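Cytochrome P450 reductase (Amycolatopsis methanolica 239, PDB 5OGX) transfers electrons from NADH through FAD and a [2Fe-2S] cluster to its partner cytochrome P450, which O-demethylates guaiacol and other lignin-derived aromatics. Local coordinates at residues L108-I113 and D180-G185; A132-E137 and T191-D196. One frame throughout, in Å; residues are numbered along the deposited sequence.

Interaction 1. Residues L108-I113 and D180-G185. Unlike the reference sequence in segment 180-185: Ala-183 (reference Thr).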
loop_
_atom_site.group_PDB
_atom_site.type_symbol
_atom_site.label_atom_id
_atom_site.label_comp_id
_atom_site.label_asym_id
_atom_site.label_seq_id
_atom_site.Cartn_x
_atom_site.Cartn_y
_atom_site.Cartn_z
ATOM N N LEU A 108 15.592 8.726 -11.698
ATOM C CA LEU A 108 15.746 8.732 -13.146
ATOM C C LEU A 108 14.877 9.783 -13.812
ATOM O O LEU A 108 15.297 10.382 -14.811
ATOM C CB LEU A 108 15.412 7.354 -13.717
ATOM C CG LEU A 108 16.312 6.218 -13.237
ATOM C CD1 LEU A 108 15.967 4.929 -13.966
ATOM C CD2 LEU A 108 17.790 6.567 -13.398
ATOM N N GLU A 109 13.692 10.045 -13.275
ATOM C CA GLU A 109 12.807 11.055 -13.837
ATOM C C GLU A 109 11.848 11.528 -12.760
ATOM O O GLU A 109 11.428 10.742 -11.904
ATOM C CB GLU A 109 12.015 10.512 -15.031
ATOM C CG GLU A 109 11.004 11.506 -15.596
ATOM C CD GLU A 109 10.431 11.073 -16.930
ATOM O OE1 GLU A 109 10.055 9.892 -17.060
ATOM O OE2 GLU A 109 10.367 11.916 -17.852
ATOM N N VAL A 110 11.521 12.816 -12.798
ATOM C CA VAL A 110 10.418 13.375 -12.029
ATOM C C VAL A 110 9.611 14.240 -12.985
ATOM O O VAL A 110 10.164 15.133 -13.643
ATOM C CB VAL A 110 10.895 14.167 -10.797
ATOM C CG1 VAL A 110 12.012 15.118 -11.151
ATOM C CG2 VAL A 110 9.731 14.912 -10.161
ATOM N N ALA A 111 8.329 13.935 -13.118
ATOM C CA ALA A 111 7.503 14.528 -14.160
ATOM C C ALA A 111 6.192 15.002 -13.556
ATOM O O ALA A 111 5.560 14.275 -12.784
ATOM C CB ALA A 111 7.235 13.525 -15.289
ATOM N N ASP A 112 5.788 16.219 -13.906
ATOM C CA ASP A 112 4.478 16.727 -13.520
ATOM C C ASP A 112 3.461 16.127 -14.485
ATOM O O ASP A 112 3.495 16.418 -15.682
ATOM C CB ASP A 112 4.467 18.257 -13.560
ATOM C CG ASP A 112 5.212 18.877 -12.393
ATOM O OD1 ASP A 112 4.737 18.767 -11.245
ATOM O OD2 ASP A 112 6.295 19.461 -12.619
ATOM N N ILE A 113 2.574 15.265 -13.985
ATOM C CA ILE A 113 1.678 14.515 -14.858
ATOM C C ILE A 113 0.226 14.960 -14.760
ATOM O O ILE A 113 -0.569 14.616 -15.651
ATOM C CB ILE A 113 1.789 12.992 -14.613
ATOM C CG1 ILE A 113 1.379 12.612 -13.181
ATOM C CG2 ILE A 113 3.200 12.505 -14.917
ATOM C CD1 ILE A 113 1.403 11.108 -12.944
ATOM N N ASP A 180 9.589 20.154 -4.795
ATOM C CA ASP A 180 10.421 21.356 -4.686
ATOM C C ASP A 180 11.839 20.929 -4.302
ATOM O O ASP A 180 12.241 20.983 -3.136
ATOM C CB ASP A 180 9.857 22.342 -3.666
ATOM C CG ASP A 180 10.781 23.512 -3.437
ATOM O OD1 ASP A 180 11.517 23.853 -4.385
ATOM O OD2 ASP A 180 10.780 24.071 -2.318
ATOM N N GLY A 181 12.613 20.517 -5.300
ATOM C CA GLY A 181 13.990 20.151 -5.025
ATOM C C GLY A 181 14.454 18.844 -5.635
ATOM O O GLY A 181 15.573 18.768 -6.153
ATOM N N LEU A 182 13.616 17.808 -5.569
ATOM C CA LEU A 182 13.960 16.527 -6.174
ATOM C C LEU A 182 14.331 16.713 -7.637
ATOM O O LEU A 182 13.648 17.426 -8.379
ATOM C CB LEU A 182 12.786 15.549 -6.054
ATOM C CG LEU A 182 13.099 14.091 -6.394
ATOM C CD1 LEU A 182 13.795 13.419 -5.220
ATOM C CD2 LEU A 182 11.827 13.323 -6.768
ATOM N N ALA A 183 15.421 16.071 -8.048
ATOM C CA ALA A 183 15.891 16.191 -9.420
ATOM C C ALA A 183 16.523 14.877 -9.853
ATOM O O ALA A 183 17.044 14.121 -9.027
ATOM C CB ALA A 183 16.900 17.335 -9.572
ATOM N N ALA A 184 16.480 14.621 -11.162
ATOM C CA ALA A 184 17.163 13.467 -11.731
ATOM C C ALA A 184 18.615 13.421 -11.276
ATOM O O ALA A 184 19.316 14.437 -11.262
ATOM C CB ALA A 184 17.094 13.510 -13.259
ATOM N N GLY A 185 19.062 12.227 -10.886
ATOM C CA GLY A 185 20.400 12.017 -10.387
ATOM C C GLY A 185 20.521 12.034 -8.876
ATOM O O GLY A 185 21.542 11.572 -8.347
#

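Interaction 2. Residues A132-E137 and T191-D196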
loop_
_atom_site.group_PDB
_atom_site.type_symbol
_atom_site.label_atom_id
_atom_site.label_comp_id
_atom_site.label_asym_id
_atom_site.label_seq_id
_atom_site.Cartn_x
_atom_site.Cartn_y
_atom_site.Cartn_z
ATOM N N ALA A 132 3.194 -6.875 -6.695
ATOM C CA ALA A 132 2.501 -5.661 -7.120
ATOM C C ALA A 132 1.516 -5.224 -6.054
ATOM O O ALA A 132 0.781 -6.052 -5.511
ATOM C CB ALA A 132 1.772 -5.897 -8.443
ATOM N N GLY A 133 1.512 -3.920 -5.750
ATOM C CA GLY A 133 0.682 -3.367 -4.694
ATOM C C GLY A 133 1.437 -3.057 -3.415
ATOM O O GLY A 133 0.908 -2.341 -2.549
ATOM N N GLN A 134 2.645 -3.592 -3.271
ATOM C CA GLN A 134 3.458 -3.242 -2.119
ATOM C C GLN A 134 3.996 -1.827 -2.275
ATOM O O GLN A 134 3.855 -1.195 -3.326
ATOM C CB GLN A 134 4.596 -4.250 -1.951
ATOM C CG GLN A 134 4.059 -5.620 -1.508
ATOM C CD GLN A 134 5.159 -6.502 -1.003
ATOM O OE1 GLN A 134 5.950 -7.013 -1.781
ATOM N NE2 GLN A 134 5.230 -6.675 0.325
ATOM N N TYR A 135 4.613 -1.315 -1.203
ATOM C CA TYR A 135 5.069 0.064 -1.193
ATOM C C TYR A 135 6.507 0.134 -0.705
ATOM O O TYR A 135 7.072 -0.849 -0.218
ATOM C CB TYR A 135 4.140 0.955 -0.336
ATOM C CG TYR A 135 4.276 0.807 1.182
ATOM C CD1 TYR A 135 5.210 1.563 1.885
ATOM C CD2 TYR A 135 3.437 -0.038 1.904
ATOM C CE1 TYR A 135 5.340 1.449 3.271
ATOM C CE2 TYR A 135 3.568 -0.157 3.316
ATOM C CZ TYR A 135 4.504 0.611 3.970
ATOM O OH TYR A 135 4.652 0.521 5.363
ATOM N N VAL A 136 7.102 1.319 -0.865
ATOM C CA VAL A 136 8.452 1.568 -0.379
ATOM C C VAL A 136 8.424 2.753 0.571
ATOM O O VAL A 136 7.546 3.618 0.508
ATOM C CB VAL A 136 9.465 1.819 -1.511
ATOM C CG1 VAL A 136 9.623 0.565 -2.359
ATOM C CG2 VAL A 136 9.058 3.034 -2.359
ATOM N N GLU A 137 9.391 2.770 1.480
ATOM C CA GLU A 137 9.481 3.811 2.493
ATOM C C GLU A 137 10.650 4.726 2.154
ATOM O O GLU A 137 11.800 4.270 2.087
ATOM C CB GLU A 137 9.656 3.156 3.862
ATOM C CG GLU A 137 9.688 4.086 5.038
ATOM C CD GLU A 137 9.960 3.288 6.296
ATOM O OE1 GLU A 137 10.961 3.565 6.980
ATOM O OE2 GLU A 137 9.188 2.340 6.561
ATOM N N THR A 191 13.694 2.078 1.642
ATOM C CA THR A 191 13.676 0.662 1.988
ATOM C C THR A 191 12.383 0.054 1.465
ATOM O O THR A 191 11.354 0.723 1.362
ATOM C CB THR A 191 13.770 0.429 3.488
ATOM O OG1 THR A 191 12.661 1.080 4.121
ATOM C CG2 THR A 191 15.064 1.026 4.042
ATOM N N GLY A 192 12.433 -1.224 1.133
ATOM C CA GLY A 192 11.246 -1.910 0.693
ATOM C C GLY A 192 11.565 -3.347 0.347
ATOM O O GLY A 192 12.714 -3.787 0.425
ATOM N N PRO A 193 10.541 -4.115 -0.048
ATOM C CA PRO A 193 9.139 -3.694 -0.075
ATOM C C PRO A 193 8.472 -3.869 1.278
ATOM O O PRO A 193 8.957 -4.632 2.126
ATOM C CB PRO A 193 8.519 -4.654 -1.090
ATOM C CG PRO A 193 9.256 -5.954 -0.792
ATOM C CD PRO A 193 10.689 -5.539 -0.392
ATOM N N LEU A 194 7.341 -3.188 1.462
ATOM C CA LEU A 194 6.494 -3.340 2.632
ATOM C C LEU A 194 5.055 -3.513 2.167
ATOM O O LEU A 194 4.720 -3.189 1.027
ATOM C CB LEU A 194 6.592 -2.119 3.558
ATOM C CG LEU A 194 7.984 -1.915 4.168
ATOM C CD1 LEU A 194 8.266 -0.431 4.334
ATOM C CD2 LEU A 194 8.072 -2.626 5.508
ATOM N N GLY A 195 4.200 -3.990 3.068
ATOM C CA GLY A 195 2.771 -3.927 2.821
ATOM C C GLY A 195 2.163 -5.260 2.401
ATOM O O GLY A 195 2.837 -6.166 1.910
ATOM N N ASP A 196 0.839 -5.353 2.594
ATOM C CA ASP A 196 0.057 -6.550 2.318
ATOM C C ASP A 196 -0.989 -6.347 1.226
ATOM O O ASP A 196 -1.827 -7.231 1.012
ATOM C CB ASP A 196 -0.671 -7.011 3.583
ATOM C CG ASP A 196 0.244 -7.620 4.582
ATOM O OD1 ASP A 196 1.317 -8.120 4.163
ATOM O OD2 ASP A 196 -0.136 -7.610 5.781
HETATM O O HOH W 1 13.360 3.820 4.626
HETATM O O HOH W 2 11.650 0.193 6.702
#

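Interaction 1. Residues L108-I113 and D180-G185
On the surface of the FAD-binding domain, Val-110 on strand 101-114 packs against the backbone and side chain of Leu-182, in the loop that joins helix 174-178 to strand 187-194. The touching parts, 108-110 and 182-184, run 137° apart. Together, segments 108-113 and 180-185 bury a modest 179 Å². They come closest at Leu-108 and Ala-184, whose CA atoms are 5.1 Å apart, and diverge toward Val-110 and Ala-183. Val-110 contributes the largest share of the contact. With CG1 set between the backbone N and the carbonyl carbon (chi1 47°), this methyl faces the loop backbone: Val-110 CG1 lies 4.0 Å from Leu-182 O and also meets Ala-183 CA. Leu-182 CD2 reaches Val-110 CB at 4.2 Å, a loose apolar touch. At the other end, Ala-184 CB lies 3.9 Å from Leu-108 O, a van der Waals contact, while the leucine side chain points away. Ala-183, which replaces the threonine of the reference sequence, also directs its methyl away from segment 108-113. Ala-183 N bonds to Asp-186 OD2 within the loop, and a backbone hydrogen bond between Gly-185 and Val-107 ties the loop to strand 101-114. Gly-181 and Gly-185 adopt positive phi values where a CB would jam against the preceding carbonyl O. The buried Leu-182 side chain also touches Val-120 of strand 117-124, next to strand 101-114 in the sheet, and Leu-108 and Glu-109 both face Leu-121 of that neighbour in a classic beta bulge. The Leu-182 side chain is about 12 Å from the bound FAD; the contact is structural packing that lays the connection between helix 174-178 and strand 187-194 against strand 101-114 of the antiparallel FAD-binding barrel of the ferredoxin reductase family.

Interaction 2. Residues A132-E137 and T191-D196
Tyr-135 pairs with Leu-194 and Glu-137 with Thr-191 as antiparallel hydrogen-bonded pairs, their strand axes 4.8 Å apart and N-to-C directions at 148°. Between these pairs Val-136 alone faces Gly-192 and Pro-193, a beta bulge that includes a cis peptide before the proline; a CB on Gly-192 would strike Val-136 CG1. The straightest bond, Glu-137 N to Thr-191 O, has an N-H...O angle of 177°. Tyr-135 is turned to chi1 75°, which lays its ring across Leu-194: Leu-194 CB sits over one face, toward the rim, 3.7 Å from the ring centroid, in a CH-pi contact. Tyr-135 lines the FAD pocket, placing this strand pair of the antiparallel FAD-binding barrel at the flavin. Leu-194 CD1, on the same side of the ring, lies 3.7 Å from Glu-137 OE2. That carboxylate is held mainly by a salt bridge from OE1 to Arg-146 and a hydrogen bond to OE2 from ND2 of Asn-38, a residue of the cluster site. Two waters bound to Thr-191 OG1 reach the carboxylate through weak bonds, and one of them also donates to Glu-137 O. Just before strand 135-139, Gln-134 NE2 donates to Gly-195 O at 2.9 Å. Gln-134 OE1 lies 3.6 Å from Pro-193 CB and accepts from Glu-131 N, while Gly-195 N bonds to Asn-35 OD1, tying this turn to the iron-sulfur domain. A leucine in place of Gln-134 would probably leave Gly-195 O and Glu-131 N without their side-chain mate.

Both contacts belong to the same antiparallel sheet of the FAD-binding domain, with strand 187-194 running beside strand 101-114, yet their centres are 21 Å apart and they do not touch. Interaction 1 lies at the surface, where the loop leading into strand 187-194 rests on strand 101-114 through a few methyl and carbonyl contacts. Interaction 2 is buried near the centre of the chain, at the far end of the same strand, and joins it to strand 135-139 by backbone pairing, a CH-pi contact and a side-chain amide hydrogen bond. The chemistry follows the place: sparse van der Waals contacts at the surface, dense polar and aromatic contacts between flavin and cluster.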